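PDB 3TWO: mannitol dehydrogenase from Helicobacter pylori, which probably catalyses the zinc-dependent, NADP(H)-linked interconversion of cinnamyl alcohols and the corresponding aldehydes. Local coordinates for residues Phe305-His309 / Asn310-Glu314. Numbering follows the deposited sequence.
Sequences FSIKH and NIYPE
Ser306 and Ile311 form the outer bond of a Schellman motif, which ends helix 296-308 and turns the chain toward strand 315-318. The amide N of Ile311 lies 3.0 Å from Ser306 O, with an N-H...O angle of 162° and the donor in the carbonyl plane. Inside this bond, Asn310 N makes a weak hydrogen bond to Ile307 O, 3.3 Å. Asn310 supplies the positive phi of a C-prime residue.

Side-chain packing flanks the turn on two sides. Beyond the helix end, Ile311 extends its CD1 obliquely to the Phe305 ring, 3.7 Å from CE2, and the same methyl lies 3.8 Å from His309 CB. The Phe305 ring is brought there by a chi1 of 177°, which sets CG anti to the backbone N. Ile311 also packs on Tyr195 and Ala198 of helix 187-198, so the turn joins two helices of the nucleotide-binding domain.

Tyr312 folds back along the other flank, crossing Ile307 at a slant; its OH makes a van der Waals contact with Ile307 CG1 at 3.4 Å, and Ala150 touches both side chains. Ser306 O lies over one face of the phenol ring, 4.4 Å from Tyr312 CZ.

Phe305 O, which takes the backbone N-H of His309, also receives a weak, bent second bond from His309 ND1 at 3.3 Å. That imidazole nitrogen sits 3.2 Å above the Phe305 ring plane, offset toward the rim.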
loop_
_atom_site.group_PDB
_atom_site.type_symbol
_atom_site.label_atom_id
_atom_site.label_comp_id
_atom_site.label_asym_id
_atom_site.label_seq_id
_atom_site.Cartn_x
_atom_site.Cartn_y
_atom_site.Cartn_z
ATOM N N PHE B 305 -9.531 26.265 8.780
ATOM C CA PHE B 305 -8.627 25.869 9.841
ATOM C C PHE B 305 -7.352 26.720 9.740
ATOM O O PHE B 305 -6.870 27.250 10.736
ATOM C CB PHE B 305 -8.262 24.368 9.658
ATOM C CG PHE B 305 -7.259 23.842 10.663
ATOM C CD1 PHE B 305 -7.638 23.526 11.965
ATOM C CD2 PHE B 305 -5.938 23.603 10.293
ATOM C CE1 PHE B 305 -6.692 23.000 12.914
ATOM C CE2 PHE B 305 -4.997 23.058 11.211
ATOM C CZ PHE B 305 -5.383 22.771 12.525
ATOM N N SER B 306 -6.841 26.850 8.510
ATOM C CA SER B 306 -5.544 27.436 8.269
ATOM C C SER B 306 -5.627 28.913 8.580
ATOM O O SER B 306 -4.707 29.489 9.150
ATOM C CB SER B 306 -5.113 27.176 6.823
ATOM O OG SER B 306 -5.088 25.775 6.591
ATOM N N ILE B 307 -6.751 29.525 8.270
ATOM C CA ILE B 307 -6.847 30.948 8.520
ATOM C C ILE B 307 -7.017 31.167 10.018
ATOM O O ILE B 307 -6.402 32.079 10.598
ATOM C CB ILE B 307 -8.006 31.580 7.762
ATOM C CG1 ILE B 307 -7.601 31.773 6.305
ATOM C CG2 ILE B 307 -8.509 32.925 8.482
ATOM C CD1 ILE B 307 -8.847 32.062 5.343
ATOM N N LYS B 308 -7.848 30.341 10.639
ATOM C CA LYS B 308 -8.032 30.416 12.084
ATOM C C LYS B 308 -6.719 30.305 12.889
ATOM O O LYS B 308 -6.484 31.082 13.819
ATOM C CB LYS B 308 -8.991 29.312 12.566
ATOM C CG LYS B 308 -9.310 29.487 14.057
ATOM C CD LYS B 308 -9.874 28.236 14.623
ATOM C CE LYS B 308 -10.617 28.516 15.922
ATOM N NZ LYS B 308 -11.192 27.194 16.373
ATOM N N HIS B 309 -5.873 29.325 12.557
ATOM C CA HIS B 309 -4.655 29.103 13.328
ATOM C C HIS B 309 -3.434 29.799 12.721
ATOM O O HIS B 309 -2.292 29.592 13.180
ATOM C CB HIS B 309 -4.438 27.592 13.503
ATOM C CG HIS B 309 -5.502 26.979 14.350
ATOM N ND1 HIS B 309 -6.470 26.145 13.847
ATOM C CD2 HIS B 309 -5.830 27.189 15.643
ATOM C CE1 HIS B 309 -7.307 25.804 14.809
ATOM N NE2 HIS B 309 -6.945 26.434 15.907
ATOM N N ASN B 310 -3.669 30.635 11.699
ATOM C CA ASN B 310 -2.553 31.347 11.059
ATOM C C ASN B 310 -1.440 30.395 10.579
ATOM O O ASN B 310 -0.272 30.602 10.846
ATOM C CB ASN B 310 -1.999 32.452 11.961
ATOM C CG ASN B 310 -1.763 33.751 11.207
ATOM O OD1 ASN B 310 -2.639 34.679 11.186
ATOM N ND2 ASN B 310 -0.617 33.864 10.600
ATOM N N ILE B 311 -1.845 29.365 9.856
ATOM C CA ILE B 311 -0.955 28.422 9.241
ATOM C C ILE B 311 -0.967 28.687 7.723
ATOM O O ILE B 311 -1.944 28.369 7.028
ATOM C CB ILE B 311 -1.464 27.007 9.496
ATOM C CG1 ILE B 311 -1.474 26.732 10.996
ATOM C CG2 ILE B 311 -0.586 25.971 8.799
ATOM C CD1 ILE B 311 -2.133 25.351 11.410
ATOM N N TYR B 312 0.108 29.301 7.227
ATOM C CA TYR B 312 0.220 29.678 5.853
ATOM C C TYR B 312 1.508 29.184 5.201
ATOM O O TYR B 312 2.542 29.048 5.871
ATOM C CB TYR B 312 0.188 31.187 5.747
ATOM C CG TYR B 312 -1.136 31.809 6.099
ATOM C CD1 TYR B 312 -1.299 32.562 7.287
ATOM C CD2 TYR B 312 -2.229 31.655 5.251
ATOM C CE1 TYR B 312 -2.554 33.187 7.598
ATOM C CE2 TYR B 312 -3.443 32.269 5.541
ATOM C CZ TYR B 312 -3.592 33.028 6.701
ATOM O OH TYR B 312 -4.820 33.585 6.915
ATOM N N PRO B 313 1.448 28.895 3.873
ATOM C CA PRO B 313 2.703 28.660 3.108
ATOM C C PRO B 313 3.681 29.821 3.189
ATOM O O PRO B 313 3.307 31.025 3.348
ATOM C CB PRO B 313 2.227 28.528 1.651
ATOM C CG PRO B 313 0.844 29.228 1.643
ATOM C CD PRO B 313 0.248 28.876 3.005
ATOM N N GLU B 314 4.935 29.449 3.098
ATOM C CA GLU B 314 6.066 30.351 2.911
ATOM C C GLU B 314 6.087 30.649 1.408
ATOM O O GLU B 314 6.237 29.735 0.576
ATOM C CB GLU B 314 7.339 29.578 3.243
ATOM C CG GLU B 314 7.410 29.068 4.645
ATOM C CD GLU B 314 7.514 30.225 5.569
ATOM O OE1 GLU B 314 8.435 31.048 5.315
ATOM O OE2 GLU B 314 6.671 30.346 6.497
#